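Local coordinates for protein mannitol dehydrogenase (Pseudomonas fluorescens, PDB 1LJ8) that probably oxidises mannitol to fructose as an NAD-dependent mannitol 2-dehydrogenase of the long-chain dehydrogenases, at residues Gln10-Pro13 against Glu14-Leu17; Gly474-Asp478 against Asn479-Thr483. All coordinates share one frame; numbering follows the deposited sequence.

Contact 1: Gln10-Pro13 against Glu14-Leu17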
ATOM      1  N   GLN A  10      14.432 -28.047 -11.992  1.00 23.55           N
ATOM      2  CA  GLN A  10      15.402 -27.814 -13.049  1.00 24.85           C
ATOM      3  C   GLN A  10      15.805 -26.332 -13.202  1.00 23.79           C
ATOM      4  O   GLN A  10      16.085 -25.868 -14.316  1.00 24.05           O
ATOM      5  CB  GLN A  10      14.832 -28.306 -14.368  1.00 28.38           C
ATOM      6  CG  GLN A  10      14.248 -29.707 -14.322  1.00 34.14           C
ATOM      7  CD  GLN A  10      13.607 -30.060 -15.656  1.00 37.70           C
ATOM      8  OE1 GLN A  10      14.276 -30.015 -16.699  1.00 38.89           O
ATOM      9  NE2 GLN A  10      12.310 -30.403 -15.638  1.00 39.17           N
ATOM     10  N   LEU A  11      15.827 -25.586 -12.100  1.00 19.95           N
ATOM     11  CA  LEU A  11      16.212 -24.172 -12.159  1.00 19.67           C
ATOM     12  C   LEU A  11      17.659 -24.032 -11.731  1.00 19.98           C
ATOM     13  O   LEU A  11      18.267 -24.995 -11.263  1.00 20.86           O
ATOM     14  CB  LEU A  11      15.312 -23.328 -11.217  1.00 18.00           C
ATOM     15  CG  LEU A  11      13.820 -23.505 -11.541  1.00 19.14           C
ATOM     16  CD1 LEU A  11      12.955 -22.733 -10.508  1.00 17.35           C
ATOM     17  CD2 LEU A  11      13.540 -22.982 -12.950  1.00 18.41           C
ATOM     18  N   ALA A  12      18.215 -22.834 -11.876  1.00 19.34           N
ATOM     19  CA  ALA A  12      19.598 -22.594 -11.494  1.00 21.10           C
ATOM     20  C   ALA A  12      19.806 -22.983 -10.028  1.00 22.27           C
ATOM     21  O   ALA A  12      18.913 -22.819  -9.186  1.00 22.34           O
ATOM     22  CB  ALA A  12      19.956 -21.131 -11.730  1.00 19.05           C
ATOM     23  N   PRO A  13      21.009 -23.498  -9.693  1.00 23.52           N
ATOM     24  CA  PRO A  13      21.376 -23.943  -8.344  1.00 24.56           C
ATOM     25  C   PRO A  13      21.120 -22.973  -7.198  1.00 23.44           C
ATOM     26  O   PRO A  13      20.736 -23.384  -6.108  1.00 24.18           O
ATOM     27  CB  PRO A  13      22.880 -24.237  -8.470  1.00 25.84           C
ATOM     28  CG  PRO A  13      23.052 -24.575  -9.880  1.00 27.02           C
ATOM     29  CD  PRO A  13      22.164 -23.594 -10.604  1.00 25.37           C
ATOM     30  N   GLU A  14      21.338 -21.689  -7.449  1.00 22.56           N
ATOM     31  CA  GLU A  14      21.177 -20.683  -6.407  1.00 20.33           C
ATOM     32  C   GLU A  14      19.727 -20.396  -6.064  1.00 19.97           C
ATOM     33  O   GLU A  14      19.455 -19.740  -5.075  1.00 20.83           O
ATOM     34  CB  GLU A  14      21.861 -19.360  -6.820  1.00 21.01           C
ATOM     35  CG  GLU A  14      21.179 -18.558  -7.984  1.00 19.84           C
ATOM     36  CD  GLU A  14      21.645 -18.971  -9.393  1.00 20.74           C
ATOM     37  OE1 GLU A  14      22.240 -20.065  -9.563  1.00 19.77           O
ATOM     38  OE2 GLU A  14      21.386 -18.202 -10.366  1.00 22.38           O
ATOM     39  N   VAL A  15      18.805 -20.868  -6.893  1.00 19.25           N
ATOM     40  CA  VAL A  15      17.391 -20.589  -6.678  1.00 17.90           C
ATOM     41  C   VAL A  15      16.838 -21.434  -5.527  1.00 18.32           C
ATOM     42  O   VAL A  15      16.858 -22.666  -5.602  1.00 18.18           O
ATOM     43  CB  VAL A  15      16.582 -20.857  -7.973  1.00 18.45           C
ATOM     44  CG1 VAL A  15      15.091 -20.575  -7.718  1.00 18.91           C
ATOM     45  CG2 VAL A  15      17.083 -19.955  -9.088  1.00 18.59           C
ATOM     46  N   LYS A  16      16.336 -20.776  -4.476  1.00 16.89           N
ATOM     47  CA  LYS A  16      15.771 -21.466  -3.316  1.00 16.90           C
ATOM     48  C   LYS A  16      14.360 -21.946  -3.645  1.00 18.31           C
ATOM     49  O   LYS A  16      13.574 -21.246  -4.319  1.00 16.17           O
ATOM     50  CB  LYS A  16      15.744 -20.521  -2.115  1.00 18.90           C
ATOM     51  CG  LYS A  16      17.041 -19.725  -1.934  1.00 22.61           C
ATOM     52  CD  LYS A  16      18.130 -20.457  -1.178  1.00 28.90           C
ATOM     53  CE  LYS A  16      19.251 -19.443  -0.738  1.00 30.02           C
ATOM     54  NZ  LYS A  16      18.873 -18.328   0.286  1.00 30.62           N
ATOM     55  N   LEU A  17      14.062 -23.172  -3.221  1.00 16.78           N
ATOM     56  CA  LEU A  17      12.765 -23.802  -3.492  1.00 18.20           C
ATOM     57  C   LEU A  17      11.995 -24.104  -2.217  1.00 16.44           C
ATOM     58  O   LEU A  17      12.590 -24.261  -1.141  1.00 17.05           O
ATOM     59  CB  LEU A  17      12.989 -25.146  -4.206  1.00 18.46           C
ATOM     60  CG  LEU A  17      13.927 -25.157  -5.422  1.00 19.27           C
ATOM     61  CD1 LEU A  17      14.078 -26.603  -5.870  1.00 18.00           C
ATOM     62  CD2 LEU A  17      13.393 -24.250  -6.564  1.00 17.55           C
TER
HETATM   63  O   HOH W   1      17.128 -24.483  -7.742  1.00 20.77           O
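Ala12 lays its methyl group against the carboxylate of Glu14, with CB 3.3 Å from OE1. The two residues belong to a type I beta turn, Ala12 to Val15, in the N-terminal loop ahead of the first Rossmann strand, 27-32. Val15 N closes the turn by donating to Ala12 O at 3.0 Å. The bond is fairly straight at the hydrogen (158°), but the N-H comes from above the carbonyl plane, 47° out of it. Glu14 sets CG between its backbone N and carbonyl carbon (chi1 70°), then bends at chi2, and this folds the carboxylate back beside Ala12 and the Pro13 ring. OE1 lies 3.7 Å from Pro13 CD. OE2 is hydrogen-bonded to His248, so the acid also ties the turn to the end of helix 238-248.

Val15 is the buried residue of the turn, and its two methyls part ways. CG2 packs over Ala12, at 4.1 Å from CB. CG1 instead meets Leu11 CD1, the two side chains slanting across each other. The same Leu11 methyl also touches Leu17 CD2, at 4.2 Å. Val98 of strand 96-107 lies against Leu11 and Val15, joining this apolar patch to the large mixed sheet. One water links the first and last residues of the turn, donating to both Ala12 O and Val15 O, each at 2.8 Å.

Contact 2: Gly474-Asp478 against Asn479-Thr483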
ATOM      1  N   GLY A 474       4.001  28.666  -8.114  1.00 15.99           N
ATOM      2  CA  GLY A 474       4.564  29.616  -9.061  1.00 17.24           C
ATOM      3  C   GLY A 474       6.060  29.410  -9.244  1.00 15.71           C
ATOM      4  O   GLY A 474       6.563  29.494 -10.373  1.00 16.24           O
ATOM      5  N   SER A 475       6.770  29.131  -8.159  1.00 16.08           N
ATOM      6  CA  SER A 475       8.208  28.957  -8.274  1.00 16.69           C
ATOM      7  C   SER A 475       8.509  27.682  -9.090  1.00 17.34           C
ATOM      8  O   SER A 475       9.364  27.675  -9.985  1.00 15.75           O
ATOM      9  CB  SER A 475       8.844  28.857  -6.896  1.00 17.44           C
ATOM     10  OG  SER A 475      10.251  28.750  -7.026  1.00 19.67           O
ATOM     11  N   LEU A 476       7.806  26.604  -8.784  1.00 15.95           N
ATOM     12  CA  LEU A 476       8.057  25.397  -9.563  1.00 16.48           C
ATOM     13  C   LEU A 476       7.841  25.633 -11.075  1.00 15.98           C
ATOM     14  O   LEU A 476       8.629  25.187 -11.927  1.00 16.45           O
ATOM     15  CB  LEU A 476       7.123  24.269  -9.059  1.00 14.89           C
ATOM     16  CG  LEU A 476       7.559  23.636  -7.731  1.00 13.35           C
ATOM     17  CD1 LEU A 476       6.513  22.536  -7.350  1.00 13.60           C
ATOM     18  CD2 LEU A 476       8.948  22.999  -7.875  1.00 13.54           C
ATOM     19  N   ARG A 477       6.765  26.314 -11.415  1.00 16.78           N
ATOM     20  CA  ARG A 477       6.430  26.567 -12.822  1.00 18.47           C
ATOM     21  C   ARG A 477       7.454  27.468 -13.508  1.00 20.19           C
ATOM     22  O   ARG A 477       7.946  27.159 -14.602  1.00 20.12           O
ATOM     23  CB  ARG A 477       5.052  27.244 -12.898  1.00 18.92           C
ATOM     24  CG  ARG A 477       4.556  27.534 -14.291  1.00 21.04           C
ATOM     25  CD  ARG A 477       3.369  28.484 -14.256  1.00 22.76           C
ATOM     26  NE  ARG A 477       3.797  29.742 -13.624  1.00 23.63           N
ATOM     27  CZ  ARG A 477       3.037  30.466 -12.810  1.00 24.78           C
ATOM     28  NH1 ARG A 477       1.800  30.074 -12.527  1.00 22.15           N
ATOM     29  NH2 ARG A 477       3.543  31.557 -12.229  1.00 23.80           N
ATOM     30  N   ASP A 478       7.773  28.581 -12.857  1.00 20.58           N
ATOM     31  CA  ASP A 478       8.691  29.554 -13.433  1.00 19.77           C
ATOM     32  C   ASP A 478      10.176  29.288 -13.296  1.00 21.69           C
ATOM     33  O   ASP A 478      10.924  29.487 -14.267  1.00 22.21           O
ATOM     34  CB  ASP A 478       8.384  30.945 -12.855  1.00 22.09           C
ATOM     35  CG  ASP A 478       6.953  31.396 -13.150  1.00 20.89           C
ATOM     36  OD1 ASP A 478       6.364  30.926 -14.127  1.00 22.95           O
ATOM     37  OD2 ASP A 478       6.416  32.239 -12.418  1.00 23.38           O
ATOM     38  N   ASN A 479      10.604  28.840 -12.117  1.00 19.24           N
ATOM     39  CA  ASN A 479      12.034  28.608 -11.848  1.00 20.08           C
ATOM     40  C   ASN A 479      12.499  27.172 -11.870  1.00 18.43           C
ATOM     41  O   ASN A 479      13.702  26.914 -11.824  1.00 18.03           O
ATOM     42  CB  ASN A 479      12.384  29.178 -10.490  1.00 21.67           C
ATOM     43  CG  ASN A 479      11.882  30.607 -10.329  1.00 27.58           C
ATOM     44  OD1 ASN A 479      12.033  31.409 -11.245  1.00 26.26           O
ATOM     45  ND2 ASN A 479      11.261  30.916  -9.185  1.00 28.03           N
ATOM     46  N   GLY A 480      11.559  26.236 -11.903  1.00 16.94           N
ATOM     47  CA  GLY A 480      11.949  24.838 -11.881  1.00 16.87           C
ATOM     48  C   GLY A 480      12.151  24.242 -10.484  1.00 17.02           C
ATOM     49  O   GLY A 480      12.335  24.931  -9.475  1.00 16.90           O
ATOM     50  N   VAL A 481      12.127  22.916 -10.429  1.00 14.03           N
ATOM     51  CA  VAL A 481      12.306  22.181  -9.177  1.00 14.03           C
ATOM     52  C   VAL A 481      13.641  22.505  -8.476  1.00 15.42           C
ATOM     53  O   VAL A 481      13.662  22.806  -7.279  1.00 16.03           O
ATOM     54  CB  VAL A 481      12.271  20.641  -9.469  1.00 14.24           C
ATOM     55  CG1 VAL A 481      12.671  19.827  -8.222  1.00 13.79           C
ATOM     56  CG2 VAL A 481      10.887  20.243  -9.988  1.00 13.08           C
ATOM     57  N   THR A 482      14.747  22.449  -9.223  1.00 14.42           N
ATOM     58  CA  THR A 482      16.049  22.645  -8.609  1.00 15.35           C
ATOM     59  C   THR A 482      16.207  24.006  -7.935  1.00 15.42           C
ATOM     60  O   THR A 482      16.614  24.098  -6.787  1.00 14.48           O
ATOM     61  CB  THR A 482      17.173  22.432  -9.637  1.00 17.63           C
ATOM     62  OG1 THR A 482      17.127  21.052 -10.064  1.00 19.15           O
ATOM     63  CG2 THR A 482      18.572  22.719  -9.002  1.00 16.59           C
ATOM     64  N   THR A 483      15.869  25.056  -8.654  1.00 15.71           N
ATOM     65  CA  THR A 483      16.000  26.394  -8.074  1.00 18.63           C
ATOM     66  C   THR A 483      15.027  26.566  -6.906  1.00 17.98           C
ATOM     67  O   THR A 483      15.358  27.155  -5.889  1.00 18.70           O
ATOM     68  CB  THR A 483      15.765  27.438  -9.175  1.00 21.32           C
ATOM     69  OG1 THR A 483      16.908  27.432 -10.055  1.00 23.25           O
ATOM     70  CG2 THR A 483      15.582  28.829  -8.584  1.00 21.20           C
TER
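Asn479 turns its side-chain amide back along the helix toward Ser475, four residues earlier, and ND2 donates to Ser475 OG at 3.2 Å. The pair sits one turn apart on helix 463-488, at a kink where the axes of the two short segments stand at 98°. The bond is straight (162°), and OG lies close to the amide plane of Asn479. With CG beside its own backbone N (chi1 -49°), the asparagine can reach back this way, while the Ser475 hydroxyl stands anti to the backbone N. The hydroxyl is shared, since OG also bonds to Thr484 OG1 beyond the kink. Replacing Ser475 by alanine removes OG, and is likely to leave the Asn479 amide and the Thr484 hydroxyl without their shared partner and the amide freer to turn.

The backbone follows the same pairing. Asn479 N binds Ser475 O at 2.7 Å, the last strong helical bond before the kink. Gly480 N then makes only weak bonds, to Ser475 O and Leu476 O. Gly480 has a backbone shape that would push any beta carbon into the carbonyl oxygen of Asn479, so only glycine fits comfortably. Val481 N has left the helical pattern and donates to Glu419.

On the buried side, Leu476 lays CD2 over the Val481 backbone at an angle, 3.7 Å from its CA. Helices 401-413 and 289-313 pack against Leu476.

At the surface, Arg477 forms a side-on salt bridge with Asp478, and its NH1 has a second acid partner in Asp441. Both bonds to Asp478 lie near the guanidinium plane, but OD1 is met from above the carboxylate plane: NE reaches OD1 at 2.9 Å, and NH2 reaches OD2 at 3.0 Å.

How the contacts relate
The two contacts lie near the two ends of the chain. Contact 1 comes in the loop ahead of strand 27-32, and contact 2 in the last long helix, 463-488. Their centres are 50 Å apart and their nearest atoms about 39 Å apart, so they do not touch. Each centre is about 30 Å from the centre of the chain. Both lie away from the NAD site, whose binding residues include Gly36, Asp69 and Thr233. Both join residues close in sequence, so neither ties the two ends of the chain together. Contact 1 leans on strand 96-107, whereas contact 2 packs against helices 289-313, 325-339 and 401-413.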